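Local coordinates for protein chloride intracellular channel exc-4 (Caenorhabditis elegans, PDB 2YV9) that may insert into membranes to form chloride channels and is required to regulate lumen size as the tubular excretory canal grows, at residues A[17-25]-A[74-85]; A[46-55]-A[101-112]. One frame throughout, in Å; residues are numbered along the deposited sequence.

Interaction 1: A[17-25]-A[74-85]. With CA (calcium ion), chain C.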
loop_
_atom_site.group_PDB
_atom_site.type_symbol
_atom_site.label_atom_id
_atom_site.label_comp_id
_atom_site.label_asym_id
_atom_site.label_seq_id
_atom_site.Cartn_x
_atom_site.Cartn_y
_atom_site.Cartn_z
ATOM N N LYS A 17 -12.056 -22.291 -8.997
ATOM C CA LYS A 17 -11.001 -21.592 -8.259
ATOM C C LYS A 17 -11.230 -20.097 -8.287
ATOM O O LYS A 17 -11.823 -19.556 -9.234
ATOM C CB LYS A 17 -9.601 -21.884 -8.784
ATOM C CG LYS A 17 -9.425 -21.847 -10.269
ATOM C CD LYS A 17 -9.285 -23.252 -10.839
ATOM C CE LYS A 17 -8.353 -23.287 -12.040
ATOM N NZ LYS A 17 -8.255 -24.681 -12.573
ATOM N N PRO A 18 -10.777 -19.427 -7.225
ATOM C CA PRO A 18 -11.008 -17.983 -7.120
ATOM C C PRO A 18 -10.454 -17.181 -8.299
ATOM O O PRO A 18 -9.408 -17.533 -8.860
ATOM C CB PRO A 18 -10.301 -17.607 -5.822
ATOM C CG PRO A 18 -9.410 -18.756 -5.485
ATOM C CD PRO A 18 -10.044 -19.964 -6.069
ATOM N N LEU A 19 -11.180 -16.126 -8.681
ATOM C CA LEU A 19 -10.764 -15.202 -9.711
ATOM C C LEU A 19 -10.285 -13.945 -9.008
ATOM O O LEU A 19 -11.077 -13.287 -8.316
ATOM C CB LEU A 19 -11.917 -14.829 -10.668
ATOM C CG LEU A 19 -11.626 -13.678 -11.638
ATOM C CD1 LEU A 19 -10.404 -14.059 -12.526
ATOM C CD2 LEU A 19 -12.861 -13.333 -12.474
ATOM N N LEU A 20 -8.996 -13.637 -9.177
ATOM C CA LEU A 20 -8.363 -12.445 -8.589
ATOM C C LEU A 20 -7.949 -11.537 -9.734
ATOM O O LEU A 20 -7.230 -11.988 -10.646
ATOM C CB LEU A 20 -7.144 -12.856 -7.774
ATOM C CG LEU A 20 -7.390 -13.857 -6.640
ATOM C CD1 LEU A 20 -6.073 -14.357 -5.979
ATOM C CD2 LEU A 20 -8.371 -13.278 -5.625
ATOM N N GLU A 21 -8.448 -10.300 -9.738
ATOM C CA GLU A 21 -8.085 -9.321 -10.756
ATOM C C GLU A 21 -7.118 -8.348 -10.091
ATOM O O GLU A 21 -7.354 -7.911 -8.975
ATOM C CB GLU A 21 -9.326 -8.617 -11.318
ATOM C CG GLU A 21 -10.401 -9.617 -11.766
ATOM C CD GLU A 21 -11.729 -8.968 -12.108
ATOM O OE1 GLU A 21 -11.743 -8.074 -12.986
ATOM O OE2 GLU A 21 -12.760 -9.380 -11.522
ATOM N N LEU A 22 -5.993 -8.105 -10.752
ATOM C CA LEU A 22 -4.999 -7.154 -10.297
ATOM C C LEU A 22 -4.955 -5.977 -11.244
ATOM O O LEU A 22 -4.791 -6.155 -12.452
ATOM C CB LEU A 22 -3.637 -7.823 -10.264
ATOM C CG LEU A 22 -2.545 -6.930 -9.677
ATOM C CD1 LEU A 22 -2.719 -6.744 -8.175
ATOM C CD2 LEU A 22 -1.215 -7.585 -9.962
ATOM N N TYR A 23 -5.096 -4.777 -10.676
ATOM C CA TYR A 23 -5.014 -3.538 -11.423
ATOM C C TYR A 23 -3.625 -3.004 -11.141
ATOM O O TYR A 23 -3.228 -2.911 -9.988
ATOM C CB TYR A 23 -6.062 -2.535 -10.924
ATOM C CG TYR A 23 -7.475 -2.872 -11.339
ATOM C CD1 TYR A 23 -8.066 -2.275 -12.434
ATOM C CD2 TYR A 23 -8.199 -3.849 -10.657
ATOM C CE1 TYR A 23 -9.358 -2.599 -12.814
ATOM C CE2 TYR A 23 -9.490 -4.162 -11.025
ATOM C CZ TYR A 23 -10.061 -3.543 -12.103
ATOM O OH TYR A 23 -11.353 -3.886 -12.463
ATOM N N VAL A 24 -2.890 -2.688 -12.189
ATOM C CA VAL A 24 -1.525 -2.201 -12.092
ATOM C C VAL A 24 -1.419 -0.808 -12.731
ATOM O O VAL A 24 -2.103 -0.498 -13.686
ATOM C CB VAL A 24 -0.508 -3.180 -12.716
ATOM C CG1 VAL A 24 -0.560 -4.564 -11.968
ATOM C CG2 VAL A 24 -0.695 -3.323 -14.251
ATOM N N LYS A 25 -0.497 -0.005 -12.213
ATOM C CA LYS A 25 -0.225 1.289 -12.794
ATOM C C LYS A 25 0.285 1.151 -14.232
ATOM O O LYS A 25 1.218 0.408 -14.484
ATOM C CB LYS A 25 0.826 2.017 -11.953
ATOM C CG LYS A 25 1.095 3.425 -12.460
ATOM C CD LYS A 25 2.363 4.089 -11.903
ATOM C CE LYS A 25 2.665 5.372 -12.724
ATOM N NZ LYS A 25 3.073 5.085 -14.179
ATOM N N PHE A 74 -12.139 3.888 -7.230
ATOM C CA PHE A 74 -11.361 3.472 -6.054
ATOM C C PHE A 74 -11.047 4.573 -5.055
ATOM O O PHE A 74 -10.213 4.415 -4.151
ATOM C CB PHE A 74 -10.093 2.749 -6.518
ATOM C CG PHE A 74 -10.387 1.554 -7.354
ATOM C CD1 PHE A 74 -10.834 0.374 -6.752
ATOM C CD2 PHE A 74 -10.275 1.606 -8.733
ATOM C CE1 PHE A 74 -11.145 -0.727 -7.512
ATOM C CE2 PHE A 74 -10.592 0.494 -9.504
ATOM C CZ PHE A 74 -11.017 -0.677 -8.882
ATOM N N LEU A 75 -11.754 5.697 -5.191
ATOM C CA LEU A 75 -11.693 6.778 -4.217
ATOM C C LEU A 75 -10.286 7.119 -3.765
ATOM O O LEU A 75 -10.041 7.321 -2.575
ATOM C CB LEU A 75 -12.570 6.479 -3.006
ATOM C CG LEU A 75 -14.048 6.312 -3.275
ATOM C CD1 LEU A 75 -14.777 5.923 -2.014
ATOM C CD2 LEU A 75 -14.652 7.672 -3.830
ATOM N N GLY A 76 -9.372 7.233 -4.721
ATOM C CA GLY A 76 -8.008 7.695 -4.434
ATOM C C GLY A 76 -6.993 6.599 -4.139
ATOM O O GLY A 76 -5.805 6.861 -3.958
ATOM N N ALA A 77 -7.456 5.363 -4.026
ATOM C CA ALA A 77 -6.510 4.281 -3.818
ATOM C C ALA A 77 -5.657 4.127 -5.056
ATOM O O ALA A 77 -6.135 4.375 -6.168
ATOM C CB ALA A 77 -7.264 3.004 -3.508
ATOM N N GLN A 78 -4.404 3.666 -4.880
ATOM C CA GLN A 78 -3.490 3.509 -6.003
ATOM C C GLN A 78 -3.195 2.045 -6.261
ATOM O O GLN A 78 -3.247 1.221 -5.288
ATOM C CB GLN A 78 -2.134 4.174 -5.670
ATOM C CG GLN A 78 -2.244 5.688 -5.478
ATOM C CD GLN A 78 -2.808 6.362 -6.706
ATOM O OE1 GLN A 78 -3.904 6.965 -6.682
ATOM N NE2 GLN A 78 -2.089 6.253 -7.805
ATOM N N PRO A 79 -2.833 1.720 -7.522
ATOM C CA PRO A 79 -2.382 0.376 -7.763
ATOM C C PRO A 79 -1.148 0.117 -6.946
ATOM O O PRO A 79 -0.424 1.049 -6.611
ATOM C CB PRO A 79 -2.066 0.344 -9.258
ATOM C CG PRO A 79 -2.778 1.492 -9.837
ATOM C CD PRO A 79 -2.810 2.507 -8.763
ATOM N N PRO A 80 -0.920 -1.160 -6.590
ATOM C CA PRO A 80 -1.754 -2.314 -6.904
ATOM C C PRO A 80 -3.047 -2.380 -6.097
ATOM O O PRO A 80 -3.102 -2.022 -4.903
ATOM C CB PRO A 80 -0.882 -3.492 -6.483
ATOM C CG PRO A 80 -0.020 -2.927 -5.392
ATOM C CD PRO A 80 0.232 -1.526 -5.732
ATOM N N ILE A 81 -4.096 -2.838 -6.783
ATOM C CA ILE A 81 -5.398 -3.074 -6.190
ATOM C C ILE A 81 -5.848 -4.456 -6.726
ATOM O O ILE A 81 -5.716 -4.734 -7.914
ATOM C CB ILE A 81 -6.468 -2.005 -6.620
ATOM C CG1 ILE A 81 -6.147 -0.690 -5.942
ATOM C CG2 ILE A 81 -7.832 -2.403 -6.172
ATOM C CD1 ILE A 81 -6.861 0.476 -6.608
ATOM N N MET A 82 -6.409 -5.294 -5.859
ATOM C CA MET A 82 -6.855 -6.630 -6.223
ATOM C C MET A 82 -8.329 -6.779 -5.913
ATOM O O MET A 82 -8.788 -6.368 -4.794
ATOM C CB MET A 82 -6.025 -7.710 -5.528
ATOM C CG MET A 82 -6.267 -9.107 -6.105
ATOM S SD MET A 82 -5.095 -10.303 -5.428
ATOM C CE MET A 82 -5.572 -10.484 -3.738
ATOM N N ILE A 83 -9.081 -7.305 -6.914
ATOM C CA ILE A 83 -10.516 -7.479 -6.810
ATOM C C ILE A 83 -10.869 -8.939 -6.812
ATOM O O ILE A 83 -10.306 -9.715 -7.623
ATOM C CB ILE A 83 -11.302 -6.844 -7.995
ATOM C CG1 ILE A 83 -10.817 -5.427 -8.264
ATOM C CG2 ILE A 83 -12.768 -6.815 -7.655
ATOM C CD1 ILE A 83 -10.877 -4.614 -7.134
ATOM N N GLU A 84 -11.726 -9.319 -5.873
ATOM C CA GLU A 84 -12.275 -10.719 -5.868
ATOM C C GLU A 84 -13.789 -10.590 -5.893
ATOM O O GLU A 84 -14.483 -10.652 -4.889
ATOM C CB GLU A 84 -11.787 -11.509 -4.676
ATOM C CG GLU A 84 -12.059 -13.016 -4.752
ATOM C CD GLU A 84 -11.246 -13.788 -3.711
ATOM O OE1 GLU A 84 -10.518 -13.170 -2.882
ATOM O OE2 GLU A 84 -11.358 -15.034 -3.686
ATOM N N GLU A 85 -14.294 -10.378 -7.088
ATOM C CA GLU A 85 -15.686 -9.993 -7.280
ATOM C C GLU A 85 -16.665 -11.043 -6.762
ATOM O O GLU A 85 -17.682 -10.701 -6.173
ATOM C CB GLU A 85 -15.941 -9.730 -8.742
ATOM C CG GLU A 85 -16.601 -8.452 -8.948
ATOM C CD GLU A 85 -16.863 -8.183 -10.393
ATOM O OE1 GLU A 85 -16.137 -8.684 -11.258
ATOM O OE2 GLU A 85 -17.829 -7.444 -10.627
HETATM CA CA CA C . -2.412 -0.309 -2.995
HETATM O O HOH W 1 -12.580 -10.761 -9.317
HETATM O O HOH W 2 -0.432 1.447 -3.429
#
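E21 and I83 sit directly across from each other on strands 19-25 and 81-84, which run antiparallel at 155°. As a hydrogen-bonded pair they exchange two bonds: E21 N reaches I83 O at 2.9 Å, and I83 N returns to E21 O. Y23 and I81 form the next such pair, strong from Y23 N to I81 O but weak in return. Between them L22 and M82 make a non-hydrogen-bonded pair, where the CA of M82 sits 3.1 Å from E21 O in a CA-H···O contact.

Among the side chains, the Y23 ring, its CG anti to the carbonyl carbon (chi1 -73°), presents CE2 to I83 CG1 at 3.3 Å, close to the ring plane, while F74 turns its edge toward one Y23 face in a T-shaped pair with centroids 5.5 Å apart. On the other face of the sheet M82 SD rests against L20 CB, and L20 CD2 lies alongside the carboxylate of E84, whose OE1 is hydrogen-bonded to Y91 and whose OE2 forms a salt bridge with R100.

A water accepts from E85 N within hydrogen-bonding distance of I83 O. Just before strand 81-84, the peptide bond between P79 and P80 is cis, the thioredoxin-fold signature. The chemistry is mainly backbone: paired bonds fix the register, and carbonyls of Q78 and P80, flanking the cis peptide, bind a calcium ion that T92 also ligates.

Interaction 2: A[46-55]-A[101-112]; sequences ELYALYEIGV and IFHLAKEFNVPL
I101 meets three residues of the opposing helix. Its CD1 comes within 3.7 Å of E46 OE1, its CG1 packs on L47 CD2, the two side chains crossing at about a right angle, and its CG2 touches L50 CD1 at 3.9 Å. With CG1 anti to the carbonyl carbon (chi1 -55°), the ethyl arm runs to L47 while the methyl branch turns to L50. L50 fills the middle, CD1 against L104 CB and CD2 against A105 CA, and L112 lays CD2 on E46 CB. No hydrogen bond crosses this tight part, where E46 OE1 is buried without a polar partner in the model. With an alanine here in place of I101, the contacts of CD1, CG1 and CG2 would go, which would probably open a gap between the two helices beside L47 and L50.

Toward the helix ends I53 and F108 lie on the surface, though V55 is itself buried. I53 and V110 meet tip to tip, CD1 to CG2 at 3.6 Å, and V55 slides past F108 with CG1 3.4 Å from CD2. Schellman motifs at G54 and N109 turn V55 and V110 back into the contact.

The axes of 46-52 and 101-107 approach to 10.8 Å and run the same way, inclined at 31°. L47 and L104 reach strand 19-25 beneath, E46 packs on helix 190-210, and Y48 points instead to helix 232-236.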
loop_
_atom_site.group_PDB
_atom_site.type_symbol
_atom_site.label_atom_id
_atom_site.label_comp_id
_atom_site.label_asym_id
_atom_site.label_seq_id
_atom_site.Cartn_x
_atom_site.Cartn_y
_atom_site.Cartn_z
ATOM N N GLU A 46 3.559 -13.017 -7.482
ATOM C CA GLU A 46 2.912 -13.949 -6.542
ATOM C C GLU A 46 1.634 -14.566 -7.158
ATOM O O GLU A 46 1.379 -15.793 -7.080
ATOM C CB GLU A 46 2.635 -13.234 -5.238
ATOM C CG GLU A 46 3.911 -12.862 -4.459
ATOM C CD GLU A 46 3.660 -12.002 -3.235
ATOM O OE1 GLU A 46 2.474 -11.707 -2.933
ATOM O OE2 GLU A 46 4.646 -11.649 -2.584
ATOM N N LEU A 47 0.782 -13.727 -7.714
ATOM C CA LEU A 47 -0.404 -14.247 -8.416
ATOM C C LEU A 47 -0.051 -15.232 -9.537
ATOM O O LEU A 47 -0.755 -16.242 -9.704
ATOM C CB LEU A 47 -1.260 -13.110 -8.951
ATOM C CG LEU A 47 -1.948 -12.380 -7.777
ATOM C CD1 LEU A 47 -2.622 -11.063 -8.284
ATOM C CD2 LEU A 47 -2.974 -13.168 -7.058
ATOM N N TYR A 48 1.011 -14.966 -10.275
ATOM C CA TYR A 48 1.440 -15.857 -11.363
ATOM C C TYR A 48 1.840 -17.216 -10.793
ATOM O O TYR A 48 1.511 -18.260 -11.362
ATOM C CB TYR A 48 2.601 -15.274 -12.202
ATOM C CG TYR A 48 2.679 -15.932 -13.555
ATOM C CD1 TYR A 48 2.088 -15.344 -14.679
ATOM C CD2 TYR A 48 3.311 -17.152 -13.714
ATOM C CE1 TYR A 48 2.122 -15.968 -15.903
ATOM C CE2 TYR A 48 3.356 -17.782 -14.947
ATOM C CZ TYR A 48 2.763 -17.196 -16.037
ATOM O OH TYR A 48 2.824 -17.825 -17.292
ATOM N N ALA A 49 2.538 -17.212 -9.659
ATOM C CA ALA A 49 2.905 -18.480 -9.001
ATOM C C ALA A 49 1.659 -19.344 -8.777
ATOM O O ALA A 49 1.660 -20.554 -9.040
ATOM C CB ALA A 49 3.621 -18.251 -7.651
ATOM N N LEU A 50 0.597 -18.718 -8.295
ATOM C CA LEU A 50 -0.669 -19.424 -7.998
ATOM C C LEU A 50 -1.447 -19.819 -9.251
ATOM O O LEU A 50 -1.973 -20.956 -9.336
ATOM C CB LEU A 50 -1.583 -18.620 -7.076
ATOM C CG LEU A 50 -1.073 -18.145 -5.726
ATOM C CD1 LEU A 50 -2.134 -17.321 -5.030
ATOM C CD2 LEU A 50 -0.714 -19.360 -4.878
ATOM N N TYR A 51 -1.567 -18.887 -10.180
ATOM C CA TYR A 51 -2.050 -19.104 -11.556
ATOM C C TYR A 51 -1.410 -20.343 -12.224
ATOM O O TYR A 51 -2.125 -21.226 -12.710
ATOM C CB TYR A 51 -1.764 -17.880 -12.418
ATOM C CG TYR A 51 -2.041 -18.084 -13.867
ATOM C CD1 TYR A 51 -3.351 -18.134 -14.344
ATOM C CD2 TYR A 51 -0.999 -18.236 -14.779
ATOM C CE1 TYR A 51 -3.614 -18.324 -15.708
ATOM C CE2 TYR A 51 -1.250 -18.451 -16.139
ATOM C CZ TYR A 51 -2.555 -18.483 -16.594
ATOM O OH TYR A 51 -2.789 -18.691 -17.946
ATOM N N GLU A 52 -0.082 -20.408 -12.252
ATOM C CA GLU A 52 0.600 -21.429 -13.080
ATOM C C GLU A 52 0.394 -22.845 -12.536
ATOM O O GLU A 52 0.557 -23.816 -13.270
ATOM C CB GLU A 52 2.092 -21.164 -13.225
ATOM C CG GLU A 52 2.905 -21.309 -11.956
ATOM C CD GLU A 52 4.366 -20.844 -12.086
ATOM O OE1 GLU A 52 4.767 -20.322 -13.157
ATOM O OE2 GLU A 52 5.109 -21.028 -11.093
ATOM N N ILE A 53 0.070 -22.972 -11.265
ATOM C CA ILE A 53 -0.253 -24.303 -10.696
ATOM C C ILE A 53 -1.767 -24.594 -10.604
ATOM O O ILE A 53 -2.171 -25.648 -10.073
ATOM C CB ILE A 53 0.439 -24.516 -9.341
ATOM C CG1 ILE A 53 -0.016 -23.482 -8.298
ATOM C CG2 ILE A 53 1.974 -24.454 -9.514
ATOM C CD1 ILE A 53 0.621 -23.696 -6.921
ATOM N N GLY A 54 -2.605 -23.691 -11.129
ATOM C CA GLY A 54 -4.066 -23.880 -11.104
ATOM C C GLY A 54 -4.771 -23.577 -9.792
ATOM O O GLY A 54 -5.921 -23.981 -9.599
ATOM N N VAL A 55 -4.115 -22.844 -8.893
ATOM C CA VAL A 55 -4.719 -22.491 -7.608
ATOM C C VAL A 55 -5.706 -21.309 -7.775
ATOM O O VAL A 55 -6.701 -21.220 -7.050
ATOM C CB VAL A 55 -3.607 -22.167 -6.562
ATOM C CG1 VAL A 55 -4.129 -21.381 -5.365
ATOM C CG2 VAL A 55 -2.902 -23.452 -6.084
ATOM N N ILE A 101 -3.246 -13.409 -0.656
ATOM C CA ILE A 101 -2.348 -14.307 -1.412
ATOM C C ILE A 101 -1.671 -15.276 -0.439
ATOM O O ILE A 101 -1.526 -16.461 -0.749
ATOM C CB ILE A 101 -1.335 -13.517 -2.274
ATOM C CG1 ILE A 101 -2.055 -12.535 -3.211
ATOM C CG2 ILE A 101 -0.416 -14.492 -3.060
ATOM C CD1 ILE A 101 -1.070 -11.545 -3.881
ATOM N N PHE A 102 -1.277 -14.798 0.739
ATOM C CA PHE A 102 -0.658 -15.610 1.790
ATOM C C PHE A 102 -1.615 -16.726 2.208
ATOM O O PHE A 102 -1.177 -17.883 2.410
ATOM C CB PHE A 102 -0.387 -14.727 3.006
ATOM C CG PHE A 102 0.205 -15.454 4.190
ATOM C CD1 PHE A 102 1.565 -15.396 4.419
ATOM C CD2 PHE A 102 -0.592 -16.132 5.082
ATOM C CE1 PHE A 102 2.136 -16.038 5.516
ATOM C CE2 PHE A 102 -0.029 -16.799 6.159
ATOM C CZ PHE A 102 1.339 -16.724 6.375
ATOM N N HIS A 103 -2.891 -16.381 2.345
ATOM C CA HIS A 103 -3.921 -17.330 2.790
ATOM C C HIS A 103 -4.023 -18.446 1.780
ATOM O O HIS A 103 -3.963 -19.641 2.150
ATOM C CB HIS A 103 -5.292 -16.659 2.961
ATOM C CG HIS A 103 -6.348 -17.601 3.441
ATOM N ND1 HIS A 103 -7.041 -18.437 2.587
ATOM C CD2 HIS A 103 -6.781 -17.890 4.690
ATOM C CE1 HIS A 103 -7.876 -19.180 3.293
ATOM N NE2 HIS A 103 -7.735 -18.874 4.570
ATOM N N LEU A 104 -4.211 -18.072 0.519
ATOM C CA LEU A 104 -4.358 -19.007 -0.584
ATOM C C LEU A 104 -3.106 -19.895 -0.727
ATOM O O LEU A 104 -3.242 -21.108 -0.933
ATOM C CB LEU A 104 -4.603 -18.307 -1.922
ATOM C CG LEU A 104 -6.033 -17.802 -2.162
ATOM C CD1 LEU A 104 -6.140 -16.897 -3.379
ATOM C CD2 LEU A 104 -7.039 -18.993 -2.315
ATOM N N ALA A 105 -1.914 -19.304 -0.689
ATOM C CA ALA A 105 -0.649 -20.086 -0.725
ATOM C C ALA A 105 -0.667 -21.184 0.371
ATOM O O ALA A 105 -0.259 -22.341 0.119
ATOM C CB ALA A 105 0.601 -19.157 -0.563
ATOM N N LYS A 106 -1.059 -20.812 1.597
ATOM C CA LYS A 106 -1.073 -21.744 2.737
ATOM C C LYS A 106 -2.074 -22.843 2.468
ATOM O O LYS A 106 -1.782 -24.048 2.675
ATOM C CB LYS A 106 -1.405 -21.008 4.027
ATOM C CG LYS A 106 -1.342 -21.877 5.320
ATOM C CD LYS A 106 0.090 -22.069 5.798
ATOM C CE LYS A 106 0.189 -23.007 7.003
ATOM N NZ LYS A 106 1.425 -22.745 7.805
ATOM N N GLU A 107 -3.254 -22.439 2.011
ATOM C CA GLU A 107 -4.388 -23.339 1.860
ATOM C C GLU A 107 -4.054 -24.436 0.868
ATOM O O GLU A 107 -4.511 -25.587 1.005
ATOM C CB GLU A 107 -5.583 -22.555 1.373
ATOM C CG GLU A 107 -6.858 -23.351 1.282
ATOM C CD GLU A 107 -7.976 -22.525 0.726
ATOM O OE1 GLU A 107 -7.874 -21.279 0.803
ATOM O OE2 GLU A 107 -8.936 -23.122 0.203
ATOM N N PHE A 108 -3.242 -24.084 -0.118
ATOM C CA PHE A 108 -2.833 -25.041 -1.150
ATOM C C PHE A 108 -1.367 -25.526 -1.033
ATOM O O PHE A 108 -0.788 -26.023 -2.016
ATOM C CB PHE A 108 -3.163 -24.504 -2.535
ATOM C CG PHE A 108 -4.631 -24.393 -2.787
ATOM C CD1 PHE A 108 -5.379 -25.519 -3.076
ATOM C CD2 PHE A 108 -5.279 -23.171 -2.697
ATOM C CE1 PHE A 108 -6.755 -25.417 -3.306
ATOM C CE2 PHE A 108 -6.635 -23.066 -2.922
ATOM C CZ PHE A 108 -7.378 -24.206 -3.216
ATOM N N ASN A 109 -0.791 -25.416 0.153
ATOM C CA ASN A 109 0.549 -25.964 0.429
ATOM C C ASN A 109 1.672 -25.398 -0.439
ATOM O O ASN A 109 2.621 -26.123 -0.770
ATOM C CB ASN A 109 0.513 -27.522 0.284
ATOM C CG ASN A 109 1.645 -28.213 1.010
ATOM O OD1 ASN A 109 2.026 -29.367 0.654
ATOM N ND2 ASN A 109 2.184 -27.574 2.042
ATOM N N VAL A 110 1.580 -24.101 -0.813
ATOM C CA VAL A 110 2.570 -23.477 -1.671
ATOM C C VAL A 110 3.584 -22.715 -0.830
ATOM O O VAL A 110 3.205 -21.944 0.028
ATOM C CB VAL A 110 1.919 -22.504 -2.638
ATOM C CG1 VAL A 110 2.967 -21.924 -3.582
ATOM C CG2 VAL A 110 0.765 -23.232 -3.391
ATOM N N PRO A 111 4.875 -22.989 -1.011
ATOM C CA PRO A 111 5.927 -22.402 -0.198
ATOM C C PRO A 111 6.349 -21.008 -0.637
ATOM O O PRO A 111 7.547 -20.691 -0.731
ATOM C CB PRO A 111 7.097 -23.386 -0.421
ATOM C CG PRO A 111 6.939 -23.787 -1.765
ATOM C CD PRO A 111 5.443 -23.953 -1.977
ATOM N N LEU A 112 5.367 -20.162 -0.859
ATOM C CA LEU A 112 5.624 -18.842 -1.442
ATOM C C LEU A 112 6.035 -17.791 -0.423
ATOM O O LEU A 112 6.686 -16.807 -0.791
ATOM C CB LEU A 112 4.379 -18.402 -2.200
ATOM C CG LEU A 112 4.349 -17.076 -2.955
ATOM C CD1 LEU A 112 5.426 -16.967 -4.024
ATOM C CD2 LEU A 112 2.941 -16.863 -3.607
#

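In the fold
The two contacts interleave along the chain: strand 19-25, helix 38-52, strand 81-84, then helix 94-107. Interaction 1 joins the central strands of the mixed four-stranded sheet; interaction 2 pairs two helices on one face of it, in the thioredoxin-like N-terminal domain of the GST fold. Their centres are about 17 Å apart, yet they touch: L20 CD1 lies 3.5 Å from L47 CD2 and 3.6 Å from L104 CD1, a single leucine linking strand to both helices. Because 38-58 is predicted to become the transmembrane helix, membrane insertion would probably have to break interaction 2 and uncover part of that sheet face, consistent with the proposed exposure of hydrophobic surfaces.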